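PDB 6CIB: YcaO from Methanopyrus kandleri, which probably uses ATP and magnesium to activate a backbone amide of a peptide substrate for conversion to a thioamide, as related YcaO enzymes do. Local coordinates for residues 317-320 with 321-324; 166-169 with 170-173; 86-89 with 90-93; 127-130 with 131-135. One frame throughout, in Å; residues are numbered along the deposited sequence.

Contact 1: residues 317-320 with 321-324; sequences TEEL and VERV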
ATOM      1  N   THR A 317       0.980   6.984  15.069  1.00 31.35           N
ATOM      2  CA  THR A 317       2.053   6.016  14.793  1.00 32.88           C
ATOM      3  C   THR A 317       2.173   4.984  15.924  1.00 33.80           C
ATOM      4  O   THR A 317       2.151   3.786  15.672  1.00 32.32           O
ATOM      5  CB  THR A 317       3.417   6.723  14.583  1.00 31.93           C
ATOM      6  OG1 THR A 317       3.298   7.714  13.559  1.00 33.29           O
ATOM      7  CG2 THR A 317       4.511   5.724  14.191  1.00 32.19           C
ATOM      8  N   GLU A 318       2.306   5.474  17.156  1.00 36.25           N
ATOM      9  CA  GLU A 318       2.407   4.633  18.347  1.00 38.22           C
ATOM     10  C   GLU A 318       1.209   3.677  18.469  1.00 35.85           C
ATOM     11  O   GLU A 318       1.391   2.475  18.621  1.00 34.27           O
ATOM     12  CB  GLU A 318       2.537   5.526  19.588  1.00 41.98           C
ATOM     13  CG  GLU A 318       2.878   4.803  20.886  1.00 47.44           C
ATOM     14  CD  GLU A 318       2.721   5.699  22.109  1.00 50.20           C
ATOM     15  OE1 GLU A 318       3.398   6.755  22.183  1.00 50.33           O
ATOM     16  OE2 GLU A 318       1.911   5.346  22.996  1.00 54.63           O
ATOM     17  N   GLU A 319      -0.004   4.220  18.367  1.00 37.41           N
ATOM     18  CA  GLU A 319      -1.229   3.421  18.478  1.00 37.30           C
ATOM     19  C   GLU A 319      -1.374   2.360  17.385  1.00 36.93           C
ATOM     20  O   GLU A 319      -1.750   1.223  17.678  1.00 36.02           O
ATOM     21  CB  GLU A 319      -2.463   4.320  18.556  1.00 40.20           C
ATOM     22  CG  GLU A 319      -2.575   5.055  19.892  1.00 43.58           C
ATOM     23  CD  GLU A 319      -3.892   5.785  20.078  1.00 46.77           C
ATOM     24  OE1 GLU A 319      -4.896   5.415  19.431  1.00 51.86           O
ATOM     25  OE2 GLU A 319      -3.924   6.732  20.890  1.00 51.79           O
ATOM     26  N   LEU A 320      -1.043   2.721  16.141  1.00 34.27           N
ATOM     27  CA  LEU A 320      -1.044   1.755  15.038  1.00 31.56           C
ATOM     28  C   LEU A 320      -0.038   0.637  15.250  1.00 29.22           C
ATOM     29  O   LEU A 320      -0.379  -0.527  15.068  1.00 27.03           O
ATOM     30  CB  LEU A 320      -0.844   2.442  13.680  1.00 32.04           C
ATOM     31  CG  LEU A 320      -2.043   3.249  13.169  1.00 32.89           C
ATOM     32  CD1 LEU A 320      -1.664   4.037  11.924  1.00 32.63           C
ATOM     33  CD2 LEU A 320      -3.257   2.370  12.905  1.00 33.06           C
ATOM     34  N   VAL A 321       1.181   0.993  15.668  1.00 28.57           N
ATOM     35  CA  VAL A 321       2.246   0.007  15.947  1.00 29.81           C
ATOM     36  C   VAL A 321       1.810  -0.975  17.053  1.00 31.72           C
ATOM     37  O   VAL A 321       1.973  -2.199  16.919  1.00 31.72           O
ATOM     38  CB  VAL A 321       3.588   0.698  16.298  1.00 28.49           C
ATOM     39  CG1 VAL A 321       4.591  -0.286  16.895  1.00 29.48           C
ATOM     40  CG2 VAL A 321       4.192   1.363  15.065  1.00 28.48           C
ATOM     41  N   GLU A 322       1.236  -0.426  18.122  1.00 32.13           N
ATOM     42  CA  GLU A 322       0.741  -1.220  19.250  1.00 34.28           C
ATOM     43  C   GLU A 322      -0.282  -2.272  18.800  1.00 33.90           C
ATOM     44  O   GLU A 322      -0.146  -3.452  19.143  1.00 34.20           O
ATOM     45  CB  GLU A 322       0.155  -0.304  20.328  1.00 35.62           C
ATOM     46  CG  GLU A 322       1.208   0.430  21.156  1.00 38.98           C
ATOM     47  CD  GLU A 322       0.616   1.402  22.171  1.00 41.17           C
ATOM     48  OE1 GLU A 322      -0.562   1.798  22.025  1.00 44.89           O
ATOM     49  OE2 GLU A 322       1.339   1.785  23.118  1.00 41.45           O
ATOM     50  N   ARG A 323      -1.261  -1.842  17.996  1.00 33.83           N
ATOM     51  CA  ARG A 323      -2.328  -2.720  17.499  1.00 35.00           C
ATOM     52  C   ARG A 323      -1.818  -3.835  16.594  1.00 34.27           C
ATOM     53  O   ARG A 323      -2.274  -4.970  16.698  1.00 35.26           O
ATOM     54  CB  ARG A 323      -3.439  -1.922  16.803  1.00 37.10           C
ATOM     55  CG  ARG A 323      -4.152  -0.898  17.687  1.00 41.81           C
ATOM     56  CD  ARG A 323      -5.134  -1.519  18.672  1.00 43.59           C
ATOM     57  NE  ARG A 323      -5.778  -0.499  19.501  1.00 47.61           N
ATOM     58  CZ  ARG A 323      -6.910  -0.669  20.189  1.00 52.57           C
ATOM     59  NH1 ARG A 323      -7.566  -1.831  20.164  1.00 54.08           N
ATOM     60  NH2 ARG A 323      -7.396   0.337  20.908  1.00 52.32           N
ATOM     61  N   VAL A 324      -0.857  -3.511  15.729  1.00 33.21           N
ATOM     62  CA  VAL A 324      -0.201  -4.520  14.892  1.00 33.04           C
ATOM     63  C   VAL A 324       0.659  -5.479  15.727  1.00 32.55           C
ATOM     64  O   VAL A 324       0.642  -6.690  15.485  1.00 32.77           O
ATOM     65  CB  VAL A 324       0.608  -3.903  13.723  1.00 31.92           C
ATOM     66  CG1 VAL A 324       1.192  -5.001  12.844  1.00 31.21           C
ATOM     67  CG2 VAL A 324      -0.281  -3.007  12.869  1.00 31.93           C
TER
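Val321 closes the first turn of this stretch of helix 313-325, its backbone N donating to Thr317 O at 3.0 Å. Val321 CG2, placed beside the backbone N, lies alongside that bond and comes within 3.2 Å of the same Thr317 O; the hydroxyl of Thr317 turns back to Leu313 O. Next comes Glu322, whose N binds Glu318 O at 2.9 Å. The two glutamate side chains run side by side, Glu318 OE2 just 3.6 Å from Glu322 OE2, with the carboxylate planes turned 66° from each other. Such crowding of like charge would probably raise the proton affinity of one of them, and both lie on an exposed face. Arg323 N then donates to Glu319 O, and the side chain folds at chi2 (-75°) after Arg323 CG has passed 3.2 Å from that oxygen. Arg323 NH2 remains 5.8 Å from Glu319 OE1, too far for a salt bridge. Val324 N ends the series on Leu320 O at 3.1 Å. The helix is thus amphipathic: Thr317 and Leu320 pack against Ile159 of helix 154-177, Thr317 also meeting Glu155 and Val158, while Leu320 touches Val216 in a loop.

Contact 2: residues 166-169 with 170-173; sequences VERD and SWSI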
ATOM      1  N   VAL A 166      -1.048  -4.092   6.596  1.00 26.50           N
ATOM      2  CA  VAL A 166      -2.336  -4.583   7.124  1.00 27.24           C
ATOM      3  C   VAL A 166      -3.310  -4.853   5.974  1.00 27.87           C
ATOM      4  O   VAL A 166      -3.969  -5.895   5.942  1.00 26.37           O
ATOM      5  CB  VAL A 166      -2.945  -3.608   8.161  1.00 28.32           C
ATOM      6  CG1 VAL A 166      -4.324  -4.070   8.631  1.00 29.63           C
ATOM      7  CG2 VAL A 166      -2.008  -3.473   9.352  1.00 26.83           C
ATOM      8  N   GLU A 167      -3.359  -3.922   5.024  1.00 27.00           N
ATOM      9  CA  GLU A 167      -4.204  -4.021   3.838  1.00 28.22           C
ATOM     10  C   GLU A 167      -3.948  -5.314   3.051  1.00 28.29           C
ATOM     11  O   GLU A 167      -4.890  -6.053   2.728  1.00 28.25           O
ATOM     12  CB  GLU A 167      -3.976  -2.781   2.970  1.00 28.93           C
ATOM     13  CG  GLU A 167      -4.679  -2.774   1.632  1.00 32.24           C
ATOM     14  CD  GLU A 167      -4.102  -1.729   0.697  1.00 33.92           C
ATOM     15  OE1 GLU A 167      -4.231  -0.521   0.994  1.00 35.98           O
ATOM     16  OE2 GLU A 167      -3.527  -2.115  -0.336  1.00 33.92           O
ATOM     17  N   ARG A 168      -2.679  -5.591   2.769  1.00 28.49           N
ATOM     18  CA  ARG A 168      -2.311  -6.793   2.014  1.00 30.61           C
ATOM     19  C   ARG A 168      -2.449  -8.072   2.840  1.00 29.73           C
ATOM     20  O   ARG A 168      -2.684  -9.139   2.281  1.00 29.27           O
ATOM     21  CB  ARG A 168      -0.907  -6.669   1.410  1.00 32.00           C
ATOM     22  CG  ARG A 168      -0.683  -5.366   0.660  1.00 35.63           C
ATOM     23  CD  ARG A 168      -0.975  -5.459  -0.816  1.00 39.08           C
ATOM     24  NE  ARG A 168      -1.080  -4.137  -1.438  1.00 39.46           N
ATOM     25  CZ  ARG A 168      -0.055  -3.354  -1.784  1.00 42.06           C
ATOM     26  NH1 ARG A 168       1.211  -3.711  -1.546  1.00 40.87           N
ATOM     27  NH2 ARG A 168      -0.306  -2.180  -2.351  1.00 43.31           N
ATOM     28  N   ASP A 169      -2.314  -7.957   4.165  1.00 30.22           N
ATOM     29  CA  ASP A 169      -2.591  -9.080   5.077  1.00 30.01           C
ATOM     30  C   ASP A 169      -4.060  -9.506   4.983  1.00 30.71           C
ATOM     31  O   ASP A 169      -4.342 -10.706   4.836  1.00 30.95           O
ATOM     32  CB  ASP A 169      -2.193  -8.750   6.528  1.00 29.58           C
ATOM     33  CG  ASP A 169      -2.431  -9.922   7.484  1.00 30.83           C
ATOM     34  OD1 ASP A 169      -1.606 -10.861   7.536  1.00 30.92           O
ATOM     35  OD2 ASP A 169      -3.455  -9.895   8.190  1.00 31.10           O
ATOM     36  N   SER A 170      -4.973  -8.528   5.056  1.00 29.92           N
ATOM     37  CA  SER A 170      -6.416  -8.759   4.885  1.00 31.12           C
ATOM     38  C   SER A 170      -6.753  -9.367   3.527  1.00 31.01           C
ATOM     39  O   SER A 170      -7.467 -10.366   3.458  1.00 31.09           O
ATOM     40  CB  SER A 170      -7.210  -7.464   5.064  1.00 31.74           C
ATOM     41  OG  SER A 170      -7.298  -7.091   6.422  1.00 34.73           O
ATOM     42  N   TRP A 171      -6.234  -8.757   2.459  1.00 30.79           N
ATOM     43  CA  TRP A 171      -6.431  -9.246   1.099  1.00 30.73           C
ATOM     44  C   TRP A 171      -5.882 -10.674   0.932  1.00 31.40           C
ATOM     45  O   TRP A 171      -6.551 -11.521   0.336  1.00 30.58           O
ATOM     46  CB  TRP A 171      -5.835  -8.250   0.089  1.00 30.86           C
ATOM     47  CG  TRP A 171      -6.016  -8.593  -1.360  1.00 31.24           C
ATOM     48  CD1 TRP A 171      -6.937  -9.446  -1.905  1.00 30.60           C
ATOM     49  CD2 TRP A 171      -5.274  -8.051  -2.463  1.00 32.27           C
ATOM     50  NE1 TRP A 171      -6.796  -9.493  -3.268  1.00 31.49           N
ATOM     51  CE2 TRP A 171      -5.783  -8.652  -3.643  1.00 32.28           C
ATOM     52  CE3 TRP A 171      -4.216  -7.132  -2.570  1.00 31.73           C
ATOM     53  CZ2 TRP A 171      -5.275  -8.358  -4.920  1.00 32.57           C
ATOM     54  CZ3 TRP A 171      -3.706  -6.841  -3.840  1.00 32.56           C
ATOM     55  CH2 TRP A 171      -4.246  -7.450  -4.999  1.00 32.89           C
ATOM     56  N   SER A 172      -4.697 -10.934   1.492  1.00 31.48           N
ATOM     57  CA  SER A 172      -4.081 -12.268   1.463  1.00 33.00           C
ATOM     58  C   SER A 172      -4.918 -13.337   2.178  1.00 33.27           C
ATOM     59  O   SER A 172      -5.024 -14.458   1.697  1.00 33.05           O
ATOM     60  CB  SER A 172      -2.682 -12.224   2.052  1.00 31.88           C
ATOM     61  OG  SER A 172      -1.822 -11.456   1.240  1.00 34.61           O
ATOM     62  N   ILE A 173      -5.511 -12.965   3.309  1.00 33.10           N
ATOM     63  CA  ILE A 173      -6.436 -13.823   4.056  1.00 35.81           C
ATOM     64  C   ILE A 173      -7.688 -14.185   3.244  1.00 34.71           C
ATOM     65  O   ILE A 173      -8.063 -15.355   3.179  1.00 34.63           O
ATOM     66  CB  ILE A 173      -6.727 -13.222   5.470  1.00 37.14           C
ATOM     67  CG1 ILE A 173      -5.894 -13.948   6.523  1.00 39.46           C
ATOM     68  CG2 ILE A 173      -8.189 -13.292   5.883  1.00 35.94           C
ATOM     69  CD1 ILE A 173      -4.407 -13.696   6.417  1.00 40.47           C
TER
HETATM   70  O   HOH W   1      -5.357  -7.799   8.482  1.00 36.64           O
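Arg168 and Ser172 occupy successive turns of a largely buried stretch in the second half of helix 154-177, and their contact is an i to i+4 pairing in which a serine folds back on its own helix. Arg168 O is gripped twice, by Ser172 N at 2.8 Å and by Ser172 OG at 2.7 Å, the two donors arriving from opposite faces of the carbonyl plane. A chi1 of -66° holds OG beside its own backbone N, the position from which it can reach back one turn. The hydroxyl also accepts from Val358 N; with an alanine at Ser172, that amide would probably lose its acceptor and Arg168 O would be left with the backbone N-H alone. Around the helix, Arg168 CD meets the indole of Trp171 at its edge, 4.0 Å from CE3, and the guanidinium plane stands 74° from the ring. Arg168 NE makes a weak salt bridge to Glu167 OE2 at 3.4 Å. On another side, Ile173 CD1 curls to 3.4 Å from Asp169 O. A water donates to Asp169 OD2 (2.8 Å) and to Ser170 OG (2.9 Å), linking neighbouring side chains; the buried carboxylate is also met by Arg212 and Ser355 N, and Ser170 OG is bonded to Pro210 O. Strands cover one part of the helix: Val166 and Ser170 lie on Val218 of strand 217-224, Trp171 touches Leu209 of strand 203-209, and its ring stacks with Phe235 of strand 233-238. Loops meet Ser172 (Ser355) and Ile173 (Arg212, Met367).

Contact 3: residues 86-89 with 90-93; sequences EPRE and EIIE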
ATOM      1  N   GLU A  86      15.966   1.314  -4.287  1.00 27.59           N
ATOM      2  CA  GLU A  86      17.029   0.707  -5.083  1.00 29.66           C
ATOM      3  C   GLU A  86      18.217   0.338  -4.178  1.00 31.62           C
ATOM      4  O   GLU A  86      18.564   1.116  -3.273  1.00 32.11           O
ATOM      5  CB  GLU A  86      17.440   1.619  -6.252  1.00 29.47           C
ATOM      6  CG  GLU A  86      16.415   1.616  -7.379  1.00 29.32           C
ATOM      7  CD  GLU A  86      16.710   2.582  -8.526  1.00 30.10           C
ATOM      8  OE1 GLU A  86      17.753   3.273  -8.542  1.00 29.98           O
ATOM      9  OE2 GLU A  86      15.869   2.635  -9.439  1.00 31.26           O
ATOM     10  N   PRO A  87      18.810  -0.862  -4.387  1.00 32.63           N
ATOM     11  CA  PRO A  87      19.907  -1.364  -3.549  1.00 33.79           C
ATOM     12  C   PRO A  87      20.997  -0.333  -3.309  1.00 34.79           C
ATOM     13  O   PRO A  87      21.434   0.344  -4.243  1.00 34.85           O
ATOM     14  CB  PRO A  87      20.449  -2.542  -4.350  1.00 33.86           C
ATOM     15  CG  PRO A  87      19.257  -3.059  -5.060  1.00 34.50           C
ATOM     16  CD  PRO A  87      18.429  -1.851  -5.416  1.00 33.53           C
ATOM     17  N   ARG A  88      21.403  -0.206  -2.050  1.00 36.27           N
ATOM     18  CA  ARG A  88      22.377   0.789  -1.666  1.00 39.36           C
ATOM     19  C   ARG A  88      23.417   0.122  -0.783  1.00 40.95           C
ATOM     20  O   ARG A  88      23.122  -0.291   0.351  1.00 39.88           O
ATOM     21  CB  ARG A  88      21.692   1.953  -0.953  1.00 40.57           C
ATOM     22  CG  ARG A  88      21.982   3.308  -1.569  1.00 41.61           C
ATOM     23  CD  ARG A  88      21.389   4.422  -0.723  1.00 42.05           C
ATOM     24  NE  ARG A  88      19.935   4.321  -0.641  1.00 43.47           N
ATOM     25  CZ  ARG A  88      19.196   4.744   0.378  1.00 43.49           C
ATOM     26  NH1 ARG A  88      19.756   5.307   1.440  1.00 45.36           N
ATOM     27  NH2 ARG A  88      17.879   4.598   0.337  1.00 44.80           N
ATOM     28  N   GLU A  89      24.629   0.003  -1.329  1.00 41.62           N
ATOM     29  CA  GLU A  89      25.755  -0.656  -0.658  1.00 44.42           C
ATOM     30  C   GLU A  89      26.169   0.083   0.619  1.00 44.01           C
ATOM     31  O   GLU A  89      26.648  -0.539   1.567  1.00 43.93           O
ATOM     32  CB  GLU A  89      26.929  -0.804  -1.636  1.00 44.90           C
ATOM     33  CG  GLU A  89      28.001  -1.811  -1.244  1.00 47.40           C
ATOM     34  CD  GLU A  89      27.517  -3.252  -1.124  1.00 47.83           C
ATOM     35  OE1 GLU A  89      26.694  -3.727  -1.938  1.00 49.23           O
ATOM     36  OE2 GLU A  89      27.992  -3.930  -0.201  1.00 50.27           O
ATOM     37  N   GLU A  90      25.945   1.399   0.625  1.00 46.78           N
ATOM     38  CA  GLU A  90      26.117   2.285   1.783  1.00 52.38           C
ATOM     39  C   GLU A  90      25.592   1.710   3.102  1.00 52.27           C
ATOM     40  O   GLU A  90      26.260   1.814   4.135  1.00 53.21           O
ATOM     41  CB  GLU A  90      25.401   3.619   1.529  1.00 59.25           C
ATOM     42  CG  GLU A  90      26.034   4.520   0.481  1.00 69.92           C
ATOM     43  CD  GLU A  90      27.145   5.388   1.051  1.00 76.19           C
ATOM     44  OE1 GLU A  90      26.891   6.588   1.304  1.00 78.78           O
ATOM     45  OE2 GLU A  90      28.269   4.872   1.254  1.00 79.36           O
ATOM     46  N   ILE A  91      24.399   1.111   3.052  1.00 47.10           N
ATOM     47  CA  ILE A  91      23.693   0.660   4.257  1.00 44.31           C
ATOM     48  C   ILE A  91      23.613  -0.861   4.382  1.00 43.69           C
ATOM     49  O   ILE A  91      22.932  -1.369   5.272  1.00 45.39           O
ATOM     50  CB  ILE A  91      22.285   1.315   4.401  1.00 42.83           C
ATOM     51  CG1 ILE A  91      21.369   0.936   3.213  1.00 41.87           C
ATOM     52  CG2 ILE A  91      22.418   2.826   4.610  1.00 40.73           C
ATOM     53  CD1 ILE A  91      19.905   1.287   3.385  1.00 41.67           C
ATOM     54  N   ILE A  92      24.300  -1.583   3.495  1.00 43.90           N
ATOM     55  CA  ILE A  92      24.357  -3.044   3.575  1.00 44.62           C
ATOM     56  C   ILE A  92      25.457  -3.460   4.553  1.00 47.56           C
ATOM     57  O   ILE A  92      26.557  -2.895   4.538  1.00 49.24           O
ATOM     58  CB  ILE A  92      24.529  -3.710   2.183  1.00 44.78           C
ATOM     59  CG1 ILE A  92      23.254  -3.526   1.340  1.00 43.30           C
ATOM     60  CG2 ILE A  92      24.816  -5.202   2.311  1.00 43.59           C
ATOM     61  CD1 ILE A  92      23.438  -3.707  -0.154  1.00 41.30           C
ATOM     62  N   GLU A  93      25.138  -4.427   5.413  1.00 48.44           N
ATOM     63  CA  GLU A  93      26.114  -5.035   6.320  1.00 50.11           C
ATOM     64  C   GLU A  93      26.216  -6.527   6.069  1.00 50.82           C
ATOM     65  O   GLU A  93      25.206  -7.199   5.827  1.00 51.26           O
ATOM     66  CB  GLU A  93      25.757  -4.763   7.777  1.00 52.24           C
ATOM     67  CG  GLU A  93      26.195  -3.390   8.259  1.00 56.00           C
ATOM     68  CD  GLU A  93      25.732  -3.086   9.671  1.00 60.01           C
ATOM     69  OE1 GLU A  93      26.109  -3.833  10.604  1.00 62.33           O
ATOM     70  OE2 GLU A  93      24.995  -2.088   9.849  1.00 61.62           O
TER
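Ile92 packs back over the carbonyl groups of Arg88, just before a short 3-10 turn in the loop between helix 68-85 and strand 113-118, and of Glu89, the first residue of that turn. Ile92 CB points toward the preceding segment and lies 3.9 Å from Glu89 O. Held beside the backbone N (chi1 -69°), Ile92 CG1 comes to 3.4 Å from Arg88 O, and the terminal CD1 runs on past the same oxygen to rest 3.7 Å from Glu89 OE1. The glutamate can be there because its chain bends at chi2 (62°), so that the two side chains cross at a slant; its OE2 forms a salt bridge with Arg94. Two backbone bonds set the turn. Ile92 N donates to Glu89 O at 3.2 Å, coming from well above the carbonyl plane, and Ile91 N makes a weak bond to Arg88 O at 3.3 Å. Ile91 lies on the other flank: Ile91 CG1 faces Arg88 CB at 4.3 Å, and its CD1 sits over one face of the guanidinium. Arg88 NH2 is bonded to Ala84 O and Leu337 O, which tie this arginine to the end of the preceding helix and to the region beyond strand 332-336. No side-chain hydrogen bond joins the two segments: aliphatic atoms of the isoleucines lie against polar and charged groups, consistent with this partly exposed turn being fixed in part by the outside partners of Arg88 and Glu89, beside one ordinary and one weak backbone bond.

Contact 4: residues 127-130 with 131-135; sequences VPAN and EVFHP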
ATOM      1  N   VAL A 127      17.657  -7.069   8.968  1.00 39.10           N
ATOM      2  CA  VAL A 127      16.679  -7.560   8.004  1.00 38.57           C
ATOM      3  C   VAL A 127      17.449  -7.862   6.718  1.00 37.60           C
ATOM      4  O   VAL A 127      18.342  -7.087   6.357  1.00 38.92           O
ATOM      5  CB  VAL A 127      15.546  -6.513   7.812  1.00 39.12           C
ATOM      6  CG1 VAL A 127      14.642  -6.836   6.632  1.00 38.68           C
ATOM      7  CG2 VAL A 127      14.696  -6.429   9.071  1.00 40.69           C
ATOM      8  N   PRO A 128      17.127  -8.985   6.034  1.00 36.26           N
ATOM      9  CA  PRO A 128      17.818  -9.289   4.771  1.00 36.84           C
ATOM     10  C   PRO A 128      17.603  -8.181   3.756  1.00 36.17           C
ATOM     11  O   PRO A 128      16.530  -7.562   3.741  1.00 36.67           O
ATOM     12  CB  PRO A 128      17.134 -10.578   4.288  1.00 36.74           C
ATOM     13  CG  PRO A 128      16.540 -11.187   5.523  1.00 37.11           C
ATOM     14  CD  PRO A 128      16.114 -10.013   6.355  1.00 36.40           C
ATOM     15  N   ALA A 129      18.621  -7.925   2.935  1.00 35.28           N
ATOM     16  CA  ALA A 129      18.538  -6.919   1.869  1.00 35.29           C
ATOM     17  C   ALA A 129      17.357  -7.162   0.924  1.00 33.16           C
ATOM     18  O   ALA A 129      16.731  -6.201   0.477  1.00 33.29           O
ATOM     19  CB  ALA A 129      19.848  -6.829   1.098  1.00 36.08           C
ATOM     20  N   ASN A 130      17.038  -8.436   0.669  1.00 32.74           N
ATOM     21  CA  ASN A 130      15.909  -8.836  -0.204  1.00 33.74           C
ATOM     22  C   ASN A 130      14.547  -8.471   0.397  1.00 35.64           C
ATOM     23  O   ASN A 130      13.536  -8.438  -0.313  1.00 37.48           O
ATOM     24  CB  ASN A 130      15.961 -10.345  -0.510  1.00 33.66           C
ATOM     25  CG  ASN A 130      15.075 -10.753  -1.694  1.00 34.52           C
ATOM     26  OD1 ASN A 130      15.278 -10.316  -2.828  1.00 34.97           O
ATOM     27  ND2 ASN A 130      14.098 -11.613  -1.430  1.00 33.73           N
ATOM     28  N   GLU A 131      14.532  -8.214   1.704  1.00 35.46           N
ATOM     29  CA  GLU A 131      13.335  -7.781   2.408  1.00 36.46           C
ATOM     30  C   GLU A 131      13.294  -6.265   2.601  1.00 35.91           C
ATOM     31  O   GLU A 131      12.393  -5.742   3.262  1.00 35.52           O
ATOM     32  CB  GLU A 131      13.223  -8.496   3.762  1.00 37.90           C
ATOM     33  CG  GLU A 131      12.919  -9.984   3.684  1.00 40.14           C
ATOM     34  CD  GLU A 131      11.648 -10.293   2.916  1.00 42.92           C
ATOM     35  OE1 GLU A 131      10.625  -9.596   3.113  1.00 45.95           O
ATOM     36  OE2 GLU A 131      11.670 -11.244   2.115  1.00 45.36           O
ATOM     37  N   VAL A 132      14.263  -5.561   2.020  1.00 32.66           N
ATOM     38  CA  VAL A 132      14.330  -4.114   2.141  1.00 32.66           C
ATOM     39  C   VAL A 132      14.279  -3.469   0.752  1.00 33.19           C
ATOM     40  O   VAL A 132      13.433  -2.603   0.482  1.00 32.24           O
ATOM     41  CB  VAL A 132      15.597  -3.667   2.920  1.00 32.19           C
ATOM     42  CG1 VAL A 132      15.719  -2.152   2.946  1.00 32.90           C
ATOM     43  CG2 VAL A 132      15.575  -4.196   4.345  1.00 31.37           C
ATOM     44  N   PHE A 133      15.184  -3.912  -0.122  1.00 32.48           N
ATOM     45  CA  PHE A 133      15.403  -3.275  -1.409  1.00 32.38           C
ATOM     46  C   PHE A 133      14.522  -3.835  -2.512  1.00 31.54           C
ATOM     47  O   PHE A 133      13.925  -4.908  -2.364  1.00 31.73           O
ATOM     48  CB  PHE A 133      16.887  -3.372  -1.814  1.00 32.53           C
ATOM     49  CG  PHE A 133      17.836  -2.685  -0.861  1.00 31.86           C
ATOM     50  CD1 PHE A 133      17.736  -1.312  -0.603  1.00 32.34           C
ATOM     51  CD2 PHE A 133      18.852  -3.411  -0.236  1.00 31.92           C
ATOM     52  CE1 PHE A 133      18.617  -0.680   0.269  1.00 31.20           C
ATOM     53  CE2 PHE A 133      19.741  -2.786   0.626  1.00 31.30           C
ATOM     54  CZ  PHE A 133      19.624  -1.419   0.879  1.00 31.75           C
ATOM     55  N   HIS A 134      14.442  -3.080  -3.608  1.00 30.98           N
ATOM     56  CA  HIS A 134      13.791  -3.502  -4.842  1.00 30.81           C
ATOM     57  C   HIS A 134      14.392  -2.712  -6.009  1.00 31.38           C
ATOM     58  O   HIS A 134      14.391  -1.484  -5.963  1.00 31.80           O
ATOM     59  CB  HIS A 134      12.275  -3.284  -4.787  1.00 30.42           C
ATOM     60  CG  HIS A 134      11.558  -3.790  -5.995  1.00 30.77           C
ATOM     61  ND1 HIS A 134      11.442  -5.135  -6.278  1.00 31.59           N
ATOM     62  CD2 HIS A 134      10.943  -3.135  -7.010  1.00 30.03           C
ATOM     63  CE1 HIS A 134      10.775  -5.287  -7.411  1.00 29.62           C
ATOM     64  NE2 HIS A 134      10.464  -4.089  -7.874  1.00 29.60           N
ATOM     65  N   PRO A 135      14.907  -3.408  -7.050  1.00 31.45           N
ATOM     66  CA  PRO A 135      14.949  -4.874  -7.176  1.00 32.50           C
ATOM     67  C   PRO A 135      16.188  -5.509  -6.543  1.00 34.64           C
ATOM     68  O   PRO A 135      17.289  -4.956  -6.639  1.00 34.90           O
ATOM     69  CB  PRO A 135      14.952  -5.095  -8.696  1.00 32.24           C
ATOM     70  CG  PRO A 135      15.529  -3.842  -9.277  1.00 32.20           C
ATOM     71  CD  PRO A 135      15.485  -2.745  -8.239  1.00 30.68           C
TER
HETATM   72  O   HOH W   2      12.126  -6.373  -0.862  1.00 26.25           O
HETATM   73  O   HOH W   3      13.529 -12.874   1.168  1.00 49.28           O
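Val127 and Val132 meet at the tight end of a short turn that carries the chain away from strand 124-128. Val127 CG1 lies 3.6 Å from Val132 CG2 and equally near Glu131 CB, touching both. Further on, Ala129 CB abuts the Phe133 ring at CD2, 3.8 Å away, while Val132 CG1 lies over the centre of that ring. Ala129 O takes two backbone donors: Phe133 N comes in nearly straight at 2.8 Å, and Val132 N from well above the carbonyl plane at 3.0 Å. Glu131 N on Pro128 O and Val132 N on Ala129 O, both i to i+3, make a 3-10 turn; Phe133 N adds an i to i+4 bond. The looser side is hydrated, although its residues are buried. One water lies near both Asn130 O and Phe133 O, two acceptors that cannot bond each other. A second water accepts from Asn130 ND2 at 2.9 Å and donates to Glu131 OE2 at 2.6 Å. Glu131 reaches it with CG beside the backbone N (chi1 -69°) and a bend at chi2 (-57°), alongside Pro128, and its carboxylate is fixed by salt bridges to Arg350 and Arg363, as Asn130 ND2 is by Leu141 O. A leucine in place of Glu131 would probably leave both arginines without their carboxylate and the water without an acceptor. Strand 124-128 is an edge strand of the five-stranded antiparallel sheet within this chain; Val132 and Phe133 rest on Val114 of strand 113-118, and Val127 and Val132 reach Ile333 and Val335 of strand 332-336.

How the contacts relate
Contacts 1 and 2 are helical and meet directly, Val324 CG2 lying 3.9 Å from Val166 CG2, so helix 313-325 packs on helix 154-177. Contact 2 is the more buried, and most of its buried polar side chains (Asp169, Ser170, Ser172) are hydrogen-bonded, whereas contact 1 has a charged outer face. Contacts 3 and 4 are irregular turns whose centres lie about 9 Å apart, joined through Phe133: Phe133 CE2 is 3.7 Å from Ile92 CG1, and Pro87 packs on its ring. Contact 4 is the buried partner and contact 3 the surface one. The two pairs are well separated, the nearest atoms of contacts 2 and 4 being about 11 Å apart.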